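Local coordinates for carbamate kinase (Aeropyrum pernix, PDB 2E9Y), which probably catalyses the reversible transfer of a phosphoryl group between ATP and carbamate, yielding carbamoyl phosphate and ADP, at residues 4-9 against 48-53; 114-119 against 195-200; 164-169 against 210-215; 292-297 against 305-310. One frame throughout, in Å; residues are numbered along the deposited sequence.

Interaction 1: residues 4-9 against 48-53; sequences GRLAVI and RSVITH
Arg5 and Arg48 start a ladder of five backbone hydrogen bonds between parallel strands whose axes lie 4.7 Å apart. Arg48 N gives its hydrogen to Arg5 O (2.9 Å). Arg48 O then takes Ala7 N, Ala7 O takes Val50 N and Val50 O takes Ile9 N, before Thr52 N closes the series on Ile9 O (2.9 Å). The N-H groups of Leu6 and Val8 turn the other way, to Asp230 and strand 231-236, while Ser49 pairs with Pro187 and Val189, so each strand is bonded on both flanks. Side-chain polar groups find partners farther off: Ser49 OG meets Pro187 O, Thr52 OG1 meets Ser220 OG and Arg48 NH2 meets Ser183 O. On the face of Leu6, Val8 and Val50, Leu6 CD1 touches Val50 CG2 at 4.0 Å. On the other face Ile9 runs back along its own strand, CG1 lying beside the backbone N (chi1 -58°), and CD1 reaches Ser49 CB at 3.9 Å. Helix 25-44 connects the two strands and packs on Ser49 and Ile51, which makes this the first beta-alpha-beta crossover of the amino acid kinase fold.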
loop_
_atom_site.group_PDB
_atom_site.type_symbol
_atom_site.label_atom_id
_atom_site.label_comp_id
_atom_site.label_asym_id
_atom_site.label_seq_id
_atom_site.Cartn_x
_atom_site.Cartn_y
_atom_site.Cartn_z
ATOM N N GLY A 4 25.102 -11.441 -11.036
ATOM C CA GLY A 4 24.110 -11.130 -9.967
ATOM C C GLY A 4 24.264 -9.732 -9.396
ATOM O O GLY A 4 24.079 -9.517 -8.195
ATOM N N ARG A 5 24.605 -8.772 -10.250
ATOM C CA ARG A 5 24.772 -7.396 -9.800
ATOM C C ARG A 5 23.414 -6.768 -9.515
ATOM O O ARG A 5 22.383 -7.289 -9.941
ATOM C CB ARG A 5 25.525 -6.576 -10.847
ATOM C CG ARG A 5 26.959 -7.040 -11.066
ATOM C CD ARG A 5 27.798 -5.963 -11.733
ATOM N NE ARG A 5 27.310 -5.619 -13.065
ATOM C CZ ARG A 5 27.680 -4.531 -13.732
ATOM N NH1 ARG A 5 28.539 -3.680 -13.187
ATOM N NH2 ARG A 5 27.192 -4.292 -14.943
ATOM N N LEU A 6 23.419 -5.651 -8.793
ATOM C CA LEU A 6 22.182 -4.965 -8.436
ATOM C C LEU A 6 21.989 -3.652 -9.181
ATOM O O LEU A 6 22.909 -2.845 -9.296
ATOM C CB LEU A 6 22.146 -4.693 -6.930
ATOM C CG LEU A 6 20.960 -3.867 -6.415
ATOM C CD1 LEU A 6 19.661 -4.610 -6.683
ATOM C CD2 LEU A 6 21.129 -3.610 -4.924
ATOM N N ALA A 7 20.779 -3.438 -9.678
ATOM C CA ALA A 7 20.471 -2.214 -10.394
ATOM C C ALA A 7 19.152 -1.630 -9.909
ATOM O O ALA A 7 18.182 -2.357 -9.705
ATOM C CB ALA A 7 20.389 -2.490 -11.887
ATOM N N VAL A 8 19.133 -0.321 -9.694
ATOM C CA VAL A 8 17.899 0.348 -9.299
ATOM C C VAL A 8 17.363 0.852 -10.635
ATOM O O VAL A 8 18.047 1.590 -11.344
ATOM C CB VAL A 8 18.160 1.535 -8.336
ATOM C CG1 VAL A 8 16.904 2.388 -8.205
ATOM C CG2 VAL A 8 18.558 1.003 -6.967
ATOM N N ILE A 9 16.159 0.417 -10.992
ATOM C CA ILE A 9 15.549 0.798 -12.261
ATOM C C ILE A 9 14.346 1.695 -12.010
ATOM O O ILE A 9 13.345 1.254 -11.451
ATOM C CB ILE A 9 15.094 -0.453 -13.042
ATOM C CG1 ILE A 9 16.301 -1.370 -13.276
ATOM C CG2 ILE A 9 14.462 -0.051 -14.369
ATOM C CD1 ILE A 9 15.957 -2.741 -13.814
ATOM N N ARG A 48 19.780 -8.307 -10.642
ATOM C CA ARG A 48 18.906 -8.302 -9.474
ATOM C C ARG A 48 18.445 -6.848 -9.529
ATOM O O ARG A 48 19.219 -5.973 -9.923
ATOM C CB ARG A 48 19.673 -8.577 -8.176
ATOM C CG ARG A 48 20.143 -10.020 -8.024
ATOM C CD ARG A 48 20.638 -10.313 -6.609
ATOM N NE ARG A 48 19.550 -10.530 -5.651
ATOM C CZ ARG A 48 18.736 -11.585 -5.660
ATOM N NH1 ARG A 48 18.880 -12.533 -6.578
ATOM N NH2 ARG A 48 17.781 -11.701 -4.745
ATOM N N SER A 49 17.202 -6.573 -9.157
ATOM C CA SER A 49 16.738 -5.201 -9.254
ATOM C C SER A 49 15.801 -4.710 -8.171
ATOM O O SER A 49 15.161 -5.488 -7.464
ATOM C CB SER A 49 16.041 -4.995 -10.596
ATOM O OG SER A 49 14.869 -5.794 -10.668
ATOM N N VAL A 50 15.758 -3.390 -8.061
ATOM C CA VAL A 50 14.868 -2.684 -7.156
ATOM C C VAL A 50 14.225 -1.736 -8.155
ATOM O O VAL A 50 14.889 -0.857 -8.716
ATOM C CB VAL A 50 15.622 -1.885 -6.083
ATOM C CG1 VAL A 50 14.630 -1.055 -5.271
ATOM C CG2 VAL A 50 16.368 -2.834 -5.158
ATOM N N ILE A 51 12.939 -1.951 -8.397
ATOM C CA ILE A 51 12.181 -1.172 -9.361
ATOM C C ILE A 51 11.372 -0.061 -8.708
ATOM O O ILE A 51 10.562 -0.318 -7.825
ATOM C CB ILE A 51 11.205 -2.092 -10.125
ATOM C CG1 ILE A 51 11.983 -3.250 -10.757
ATOM C CG2 ILE A 51 10.434 -1.294 -11.167
ATOM C CD1 ILE A 51 11.107 -4.369 -11.269
ATOM N N THR A 52 11.605 1.174 -9.134
ATOM C CA THR A 52 10.858 2.306 -8.599
ATOM C C THR A 52 9.969 2.837 -9.717
ATOM O O THR A 52 10.088 2.410 -10.872
ATOM C CB THR A 52 11.787 3.435 -8.122
ATOM O OG1 THR A 52 12.440 4.021 -9.250
ATOM C CG2 THR A 52 12.831 2.893 -7.160
ATOM N N HIS A 53 9.087 3.771 -9.383
ATOM C CA HIS A 53 8.174 4.332 -10.376
ATOM C C HIS A 53 7.587 5.646 -9.894
ATOM O O HIS A 53 7.683 5.975 -8.714
ATOM C CB HIS A 53 7.032 3.351 -10.632
ATOM C CG HIS A 53 6.218 3.040 -9.408
ATOM N ND1 HIS A 53 5.202 3.857 -8.956
ATOM C CD2 HIS A 53 6.276 2.000 -8.544
ATOM C CE1 HIS A 53 4.666 3.329 -7.871
ATOM N NE2 HIS A 53 5.299 2.200 -7.598
#

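Interaction 2: residues 114-119 against 195-200; sequences ISRVLV and GGVPVV
Arg116 leans over Val197 where strands 116-119 and 197-200 run side by side, their directions 42° apart. Its CB sits 3.4 Å from Val197 O. CG comes next, 4.0 Å from Val197 CB, and also brushes Val199 CG1. CD stays over the same methyl, 4.2 Å from Val199 CG1, and there the chain bends (chi3 -60°), carrying the guanidinium away from the strand pair. At the tip NH2 makes salt bridges with Asp175 and with Glu98 of the second subunit, while NH1 is hydrogen-bonded to His95 ND1 of the second subunit; the two carboxylates would probably offset the nearby Lys94 of that subunit. Beneath this side chain the backbones are joined by four bonds. Val197 N reaches Ser115 O within the carbonyl plane at 2.8 Å, whereas Val117 N comes to Val197 O from 49° above the plane. Val199 N to Val117 O and Val119 N to Val199 O continue the ladder. On the other side of the sheet Val117 CG2 presses on Gly195 O (3.1 Å), a buried oxygen with no hydrogen-bond partner. At the far end Val119 CG2 packs on Val200 CG1 at 3.6 Å. Val197 also meets Leu91 of the second subunit. The segments form a parallel strand pair of the main sheet, whose face with Arg116 and Val197 belongs to the dimer interface.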
loop_
_atom_site.group_PDB
_atom_site.type_symbol
_atom_site.label_atom_id
_atom_site.label_comp_id
_atom_site.label_asym_id
_atom_site.label_seq_id
_atom_site.Cartn_x
_atom_site.Cartn_y
_atom_site.Cartn_z
ATOM N N ILE A 114 6.508 -0.509 1.160
ATOM C CA ILE A 114 5.985 0.808 1.432
ATOM C C ILE A 114 7.145 1.635 1.937
ATOM O O ILE A 114 7.839 1.248 2.860
ATOM C CB ILE A 114 4.900 0.713 2.517
ATOM C CG1 ILE A 114 3.698 -0.144 2.075
ATOM C CG2 ILE A 114 4.372 2.109 2.880
ATOM C CD1 ILE A 114 3.126 0.286 0.720
ATOM N N SER A 115 7.369 2.759 1.240
ATOM C CA SER A 115 8.651 3.454 1.380
ATOM C C SER A 115 8.484 4.940 1.772
ATOM O O SER A 115 7.726 5.683 1.159
ATOM C CB SER A 115 9.375 3.343 0.051
ATOM O OG SER A 115 9.510 1.961 -0.266
ATOM N N ARG A 116 9.211 5.342 2.840
ATOM C CA ARG A 116 9.232 6.758 3.220
ATOM C C ARG A 116 10.586 7.385 2.884
ATOM O O ARG A 116 11.611 6.716 2.893
ATOM C CB ARG A 116 9.038 6.857 4.730
ATOM C CG ARG A 116 7.638 6.465 5.227
ATOM C CD ARG A 116 7.641 6.150 6.728
ATOM N NE ARG A 116 8.566 5.041 6.974
ATOM C CZ ARG A 116 8.834 4.662 8.244
ATOM N NH1 ARG A 116 8.284 5.264 9.291
ATOM N NH2 ARG A 116 9.679 3.635 8.441
ATOM N N VAL A 117 10.590 8.679 2.582
ATOM C CA VAL A 117 11.823 9.375 2.244
ATOM C C VAL A 117 11.977 10.580 3.162
ATOM O O VAL A 117 11.043 11.363 3.329
ATOM C CB VAL A 117 11.811 9.849 0.773
ATOM C CG1 VAL A 117 13.061 10.655 0.467
ATOM C CG2 VAL A 117 11.737 8.651 -0.151
ATOM N N LEU A 118 13.152 10.714 3.770
ATOM C CA LEU A 118 13.428 11.832 4.672
ATOM C C LEU A 118 13.774 13.090 3.872
ATOM O O LEU A 118 14.591 13.043 2.955
ATOM C CB LEU A 118 14.601 11.484 5.602
ATOM C CG LEU A 118 14.992 12.525 6.661
ATOM C CD1 LEU A 118 13.890 12.619 7.702
ATOM C CD2 LEU A 118 16.305 12.139 7.326
ATOM N N VAL A 119 13.137 14.208 4.209
ATOM C CA VAL A 119 13.420 15.476 3.543
ATOM C C VAL A 119 13.763 16.492 4.630
ATOM O O VAL A 119 13.502 16.245 5.812
ATOM C CB VAL A 119 12.215 15.970 2.694
ATOM C CG1 VAL A 119 11.910 14.946 1.600
ATOM C CG2 VAL A 119 10.992 16.196 3.572
ATOM N N GLY A 195 8.249 8.208 -5.579
ATOM C CA GLY A 195 9.351 8.975 -4.999
ATOM C C GLY A 195 9.420 8.810 -3.475
ATOM O O GLY A 195 10.311 9.309 -2.801
ATOM N N GLY A 196 8.402 8.114 -2.934
ATOM C CA GLY A 196 8.396 7.838 -1.502
ATOM C C GLY A 196 7.453 8.772 -0.730
ATOM O O GLY A 196 7.102 9.854 -1.183
ATOM N N VAL A 197 7.036 8.302 0.462
ATOM C CA VAL A 197 6.287 9.153 1.387
ATOM C C VAL A 197 7.223 10.063 2.205
ATOM O O VAL A 197 8.052 9.607 2.989
ATOM C CB VAL A 197 5.516 8.221 2.325
ATOM C CG1 VAL A 197 4.749 9.028 3.371
ATOM C CG2 VAL A 197 4.542 7.376 1.527
ATOM N N PRO A 198 7.126 11.398 2.006
ATOM C CA PRO A 198 7.981 12.333 2.714
ATOM C C PRO A 198 7.664 12.436 4.181
ATOM O O PRO A 198 6.535 12.634 4.605
ATOM C CB PRO A 198 7.779 13.725 2.141
ATOM C CG PRO A 198 6.909 13.595 0.913
ATOM C CD PRO A 198 6.261 12.140 1.096
ATOM N N VAL A 199 8.739 12.328 4.942
ATOM C CA VAL A 199 8.653 12.626 6.340
ATOM C C VAL A 199 9.802 13.540 6.736
ATOM O O VAL A 199 10.803 13.672 6.036
ATOM C CB VAL A 199 8.776 11.301 7.082
ATOM C CG1 VAL A 199 7.613 10.389 6.695
ATOM C CG2 VAL A 199 10.081 10.622 6.700
ATOM N N VAL A 200 9.587 14.259 7.857
ATOM C CA VAL A 200 10.655 15.104 8.411
ATOM C C VAL A 200 10.956 14.688 9.840
ATOM O O VAL A 200 10.116 14.143 10.545
ATOM C CB VAL A 200 10.178 16.569 8.384
ATOM C CG1 VAL A 200 9.981 17.043 6.942
ATOM C CG2 VAL A 200 8.875 16.709 9.144
#

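Interaction 3: residues 164-169 against 210-215; sequences VVPSPR and VEAVVD
Ala212 CB packs against two prolines, 4.0 Å from Pro166 CB and 3.9 Å from Pro168 CD, and this small apolar centre is extended along the chain by a pair of valines, Val165 CG2 touching Val213 CG1 at 4.2 Å. With CG1 of Val213 anti to the carbonyl carbon (chi1 -64°), CG2 falls between the backbone N and the carbonyl carbon and faces Ser167 CB. Behind this layer Ala212 and Val214 rest on Pro198 of strand 197-201, and Pro168 and Val214 both meet Val119. Outward from the centre comes the backbone. Val213 N donates to Pro166 O at 2.9 Å. Val213 O receives the CA-H of Ser167, a contact of 3.0 Å, and Pro168 CD also lies close to it at 3.4 Å, proline having no N-H to offer. One step farther a water takes the place of a direct link: it donates to Pro168 O (2.6 Å) and accepts from Asp215 N (2.8 Å). At the polar edge Asp215 OD1 N-caps helix 216-226 through Leu218 N, with a weaker bond to Asp217 N. At the opposite end of the segment Glu211 forms a salt bridge with Arg163 and accepts from Leu78 N. The chemistry implies an interrupted ladder: two prolines, which lack an N-H, probably help limit the direct bonding to one N-H...O bond, carbon-hydrogen contacts and water supply the next steps, and the two chains, 54° apart in direction, do not pair as a regular sheet.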
loop_
_atom_site.group_PDB
_atom_site.type_symbol
_atom_site.label_atom_id
_atom_site.label_comp_id
_atom_site.label_asym_id
_atom_site.label_seq_id
_atom_site.Cartn_x
_atom_site.Cartn_y
_atom_site.Cartn_z
ATOM N N VAL A 164 -0.650 23.867 -4.941
ATOM C CA VAL A 164 0.734 23.509 -5.204
ATOM C C VAL A 164 1.343 23.086 -3.872
ATOM O O VAL A 164 1.058 23.680 -2.836
ATOM C CB VAL A 164 1.544 24.696 -5.802
ATOM C CG1 VAL A 164 1.165 24.902 -7.269
ATOM C CG2 VAL A 164 1.280 25.962 -5.009
ATOM N N VAL A 165 2.160 22.040 -3.906
ATOM C CA VAL A 165 2.800 21.536 -2.702
ATOM C C VAL A 165 4.303 21.465 -2.920
ATOM O O VAL A 165 4.777 21.462 -4.057
ATOM C CB VAL A 165 2.284 20.123 -2.326
ATOM C CG1 VAL A 165 0.793 20.169 -2.034
ATOM C CG2 VAL A 165 2.588 19.148 -3.443
ATOM N N PRO A 166 5.073 21.424 -1.822
ATOM C CA PRO A 166 6.534 21.354 -1.884
ATOM C C PRO A 166 7.071 20.076 -2.527
ATOM O O PRO A 166 6.474 19.007 -2.409
ATOM C CB PRO A 166 6.951 21.431 -0.415
ATOM C CG PRO A 166 5.839 22.183 0.233
ATOM C CD PRO A 166 4.618 21.593 -0.430
ATOM N N SER A 167 8.207 20.203 -3.199
ATOM C CA SER A 167 8.876 19.057 -3.809
ATOM C C SER A 167 10.324 19.153 -3.344
ATOM O O SER A 167 11.219 19.472 -4.123
ATOM C CB SER A 167 8.810 19.115 -5.335
ATOM O OG SER A 167 9.480 17.992 -5.895
ATOM N N PRO A 168 10.562 18.894 -2.050
ATOM C CA PRO A 168 11.890 18.945 -1.429
ATOM C C PRO A 168 12.816 17.848 -1.928
ATOM O O PRO A 168 12.361 16.812 -2.414
ATOM C CB PRO A 168 11.581 18.804 0.055
ATOM C CG PRO A 168 10.377 17.929 0.061
ATOM C CD PRO A 168 9.540 18.494 -1.065
ATOM N N ARG A 169 14.116 18.082 -1.812
ATOM C CA ARG A 169 15.087 17.091 -2.248
ATOM C C ARG A 169 15.205 15.960 -1.230
ATOM O O ARG A 169 15.128 16.183 -0.023
ATOM C CB ARG A 169 16.451 17.745 -2.481
ATOM C CG ARG A 169 16.519 18.540 -3.779
ATOM C CD ARG A 169 17.960 18.760 -4.229
ATOM N NE ARG A 169 18.047 19.085 -5.652
ATOM C CZ ARG A 169 17.636 20.228 -6.192
ATOM N NH1 ARG A 169 17.105 21.176 -5.429
ATOM N NH2 ARG A 169 17.752 20.423 -7.498
ATOM N N VAL A 210 4.692 14.547 5.895
ATOM C CA VAL A 210 4.344 15.906 5.480
ATOM C C VAL A 210 3.693 15.890 4.100
ATOM O O VAL A 210 3.917 14.967 3.312
ATOM C CB VAL A 210 5.582 16.836 5.433
ATOM C CG1 VAL A 210 6.130 17.033 6.833
ATOM C CG2 VAL A 210 6.649 16.255 4.517
ATOM N N GLU A 211 2.872 16.895 3.813
ATOM C CA GLU A 211 2.230 16.957 2.508
ATOM C C GLU A 211 3.186 17.588 1.518
ATOM O O GLU A 211 3.366 18.804 1.483
ATOM C CB GLU A 211 0.923 17.749 2.570
ATOM C CG GLU A 211 -0.240 16.950 3.142
ATOM C CD GLU A 211 -1.575 17.606 2.873
ATOM O OE1 GLU A 211 -1.830 18.687 3.446
ATOM O OE2 GLU A 211 -2.364 17.046 2.081
ATOM N N ALA A 212 3.821 16.734 0.729
ATOM C CA ALA A 212 4.778 17.167 -0.274
ATOM C C ALA A 212 5.029 15.982 -1.184
ATOM O O ALA A 212 4.596 14.864 -0.892
ATOM C CB ALA A 212 6.083 17.592 0.400
ATOM N N VAL A 213 5.708 16.225 -2.295
ATOM C CA VAL A 213 6.049 15.147 -3.206
ATOM C C VAL A 213 7.563 15.160 -3.361
ATOM O O VAL A 213 8.210 16.184 -3.138
ATOM C CB VAL A 213 5.377 15.313 -4.586
ATOM C CG1 VAL A 213 3.868 15.220 -4.435
ATOM C CG2 VAL A 213 5.772 16.639 -5.213
ATOM N N VAL A 214 8.129 14.013 -3.709
ATOM C CA VAL A 214 9.571 13.912 -3.902
ATOM C C VAL A 214 9.803 13.381 -5.308
ATOM O O VAL A 214 9.136 12.437 -5.729
ATOM C CB VAL A 214 10.194 12.955 -2.861
ATOM C CG1 VAL A 214 11.677 12.756 -3.137
ATOM C CG2 VAL A 214 9.975 13.517 -1.464
ATOM N N ASP A 215 10.729 13.999 -6.039
ATOM C CA ASP A 215 11.035 13.571 -7.400
ATOM C C ASP A 215 11.475 12.106 -7.371
ATOM O O ASP A 215 12.412 11.741 -6.653
ATOM C CB ASP A 215 12.155 14.434 -7.986
ATOM C CG ASP A 215 12.427 14.121 -9.436
ATOM O OD1 ASP A 215 13.166 13.151 -9.705
ATOM O OD2 ASP A 215 11.895 14.840 -10.307
HETATM O O HOH W 1 12.256 16.107 -4.951
#

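Interaction 4: residues 292-297 against 305-310; sequences PAVIGS and LSLQAG
The flat groups that meet Val294 and its neighbours are peptide units. The peptide after Ala309 points its oxygen end at Val294 CG2, with Ala309 O 3.7 Å from that methyl; the oxygen is buried and has no hydrogen-bond partner in the model. The peptide after Ile295 is approached at its oxygen by Gly310 CA, 3.4 Å from Ile295 O and displaced to one side of the plane. A third flat group, the carboxamide of Gln308, stays within its own segment: NE2 donates to Ser306 O at 3.1 Å, with the oxygen close to the amide plane, yet the nitrogen stands above the plane of the Ser306 carbonyl. Beside the peptides, Gly296 CA and Gly310 CA are 4.0 Å apart, a backbone-to-backbone approach made possible by two residues that carry no side chain. The apolar part of the contact is Leu307 against Val294. Leu307 CG lies beside its backbone N (chi1 -60°), and from there CD2 reaches across to Val294 CB at 3.9 Å and to Val294 CG1 at 4.1 Å. Val294 also packs on Val304 and Val233, so its side chain fills the angle between helix 301-305 and the sheet. Leu307 itself has positive phi and ends the helix in a Schellman motif, while its O accepts from Arg254 NH2. The chain then turns at Gly310, also at positive phi, into strand 311-314, antiparallel to 293-297: a compact strand-helix-strand unit whose Schellman turn sends the chain back to the main sheet.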
loop_
_atom_site.group_PDB
_atom_site.type_symbol
_atom_site.label_atom_id
_atom_site.label_comp_id
_atom_site.label_asym_id
_atom_site.label_seq_id
_atom_site.Cartn_x
_atom_site.Cartn_y
_atom_site.Cartn_z
ATOM N N PRO A 292 28.901 4.107 -13.075
ATOM C CA PRO A 292 28.111 4.675 -14.171
ATOM C C PRO A 292 26.600 4.630 -13.934
ATOM O O PRO A 292 26.094 3.789 -13.193
ATOM C CB PRO A 292 28.508 3.817 -15.373
ATOM C CG PRO A 292 29.877 3.332 -15.023
ATOM C CD PRO A 292 29.747 3.004 -13.561
ATOM N N ALA A 293 25.894 5.552 -14.574
ATOM C CA ALA A 293 24.441 5.616 -14.499
ATOM C C ALA A 293 24.018 5.698 -15.957
ATOM O O ALA A 293 24.768 6.205 -16.789
ATOM C CB ALA A 293 23.995 6.860 -13.747
ATOM N N VAL A 294 22.837 5.191 -16.284
ATOM C CA VAL A 294 22.393 5.250 -17.667
ATOM C C VAL A 294 20.937 5.695 -17.780
ATOM O O VAL A 294 20.094 5.327 -16.961
ATOM C CB VAL A 294 22.593 3.880 -18.363
ATOM C CG1 VAL A 294 21.795 2.797 -17.638
ATOM C CG2 VAL A 294 22.191 3.976 -19.826
ATOM N N ILE A 295 20.664 6.518 -18.789
ATOM C CA ILE A 295 19.321 7.020 -19.043
ATOM C C ILE A 295 18.923 6.566 -20.439
ATOM O O ILE A 295 19.599 6.887 -21.421
ATOM C CB ILE A 295 19.276 8.558 -18.976
ATOM C CG1 ILE A 295 19.653 9.027 -17.567
ATOM C CG2 ILE A 295 17.879 9.057 -19.343
ATOM C CD1 ILE A 295 19.858 10.525 -17.447
ATOM N N GLY A 296 17.835 5.808 -20.531
ATOM C CA GLY A 296 17.407 5.328 -21.831
ATOM C C GLY A 296 15.922 5.059 -21.955
ATOM O O GLY A 296 15.132 5.425 -21.085
ATOM N N SER A 297 15.559 4.403 -23.052
ATOM C CA SER A 297 14.174 4.068 -23.363
ATOM C C SER A 297 13.720 2.764 -22.710
ATOM O O SER A 297 14.487 1.804 -22.626
ATOM C CB SER A 297 14.018 3.961 -24.886
ATOM O OG SER A 297 12.704 3.594 -25.255
ATOM N N LEU A 305 20.616 -1.642 -19.936
ATOM C CA LEU A 305 21.233 -2.280 -18.775
ATOM C C LEU A 305 22.666 -2.749 -19.078
ATOM O O LEU A 305 23.545 -2.751 -18.227
ATOM C CB LEU A 305 20.365 -3.470 -18.360
ATOM C CG LEU A 305 19.304 -3.085 -17.324
ATOM C CD1 LEU A 305 19.899 -2.866 -15.932
ATOM C CD2 LEU A 305 18.568 -1.793 -17.682
ATOM N N SER A 306 22.863 -3.185 -20.340
ATOM C CA SER A 306 24.194 -3.624 -20.777
ATOM C C SER A 306 25.108 -2.446 -21.167
ATOM O O SER A 306 26.261 -2.615 -21.563
ATOM C CB SER A 306 24.007 -4.556 -21.978
ATOM O OG SER A 306 23.267 -5.714 -21.581
ATOM N N LEU A 307 24.532 -1.225 -21.072
ATOM C CA LEU A 307 25.239 -0.010 -21.448
ATOM C C LEU A 307 25.452 0.066 -22.956
ATOM O O LEU A 307 26.381 0.697 -23.443
ATOM C CB LEU A 307 26.569 0.048 -20.693
ATOM C CG LEU A 307 26.362 0.067 -19.174
ATOM C CD1 LEU A 307 27.666 0.307 -18.416
ATOM C CD2 LEU A 307 25.391 1.156 -18.709
ATOM N N GLN A 308 24.589 -0.634 -23.715
ATOM C CA GLN A 308 24.727 -0.639 -25.168
ATOM C C GLN A 308 23.682 0.252 -25.851
ATOM O O GLN A 308 23.605 0.361 -27.061
ATOM C CB GLN A 308 24.570 -2.075 -25.657
ATOM C CG GLN A 308 25.604 -3.026 -25.058
ATOM C CD GLN A 308 26.996 -2.509 -25.339
ATOM O OE1 GLN A 308 27.404 -2.271 -26.464
ATOM N NE2 GLN A 308 27.760 -2.381 -24.236
ATOM N N ALA A 309 22.824 0.861 -25.013
ATOM C CA ALA A 309 21.840 1.804 -25.530
ATOM C C ALA A 309 21.606 2.918 -24.523
ATOM O O ALA A 309 21.982 2.812 -23.362
ATOM C CB ALA A 309 20.529 1.049 -25.777
ATOM N N GLY A 310 21.001 4.015 -24.959
ATOM C CA GLY A 310 20.762 5.128 -24.058
ATOM C C GLY A 310 22.012 5.949 -23.803
ATOM O O GLY A 310 23.037 5.759 -24.459
#

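From the N terminus, interaction 1 closes first, across a 38-residue loop that is mostly helical, and joins two parallel strands of the main sheet. Interactions 2 and 3 come next and cross: 164-169 falls inside the long loop closed by interaction 2, and 210-215 follows 195-200. They also touch, through Pro198, Val200 and Gly195 against 210-215, so the main sheet is tied to the small antiparallel sheet that holds strand 161-165. Interaction 4 closes a short loop of seven residues near the C terminus. It lies beside interaction 1, where Leu305 meets Ala7, but its centre is about 27 Å from that of interaction 2. None nests inside another.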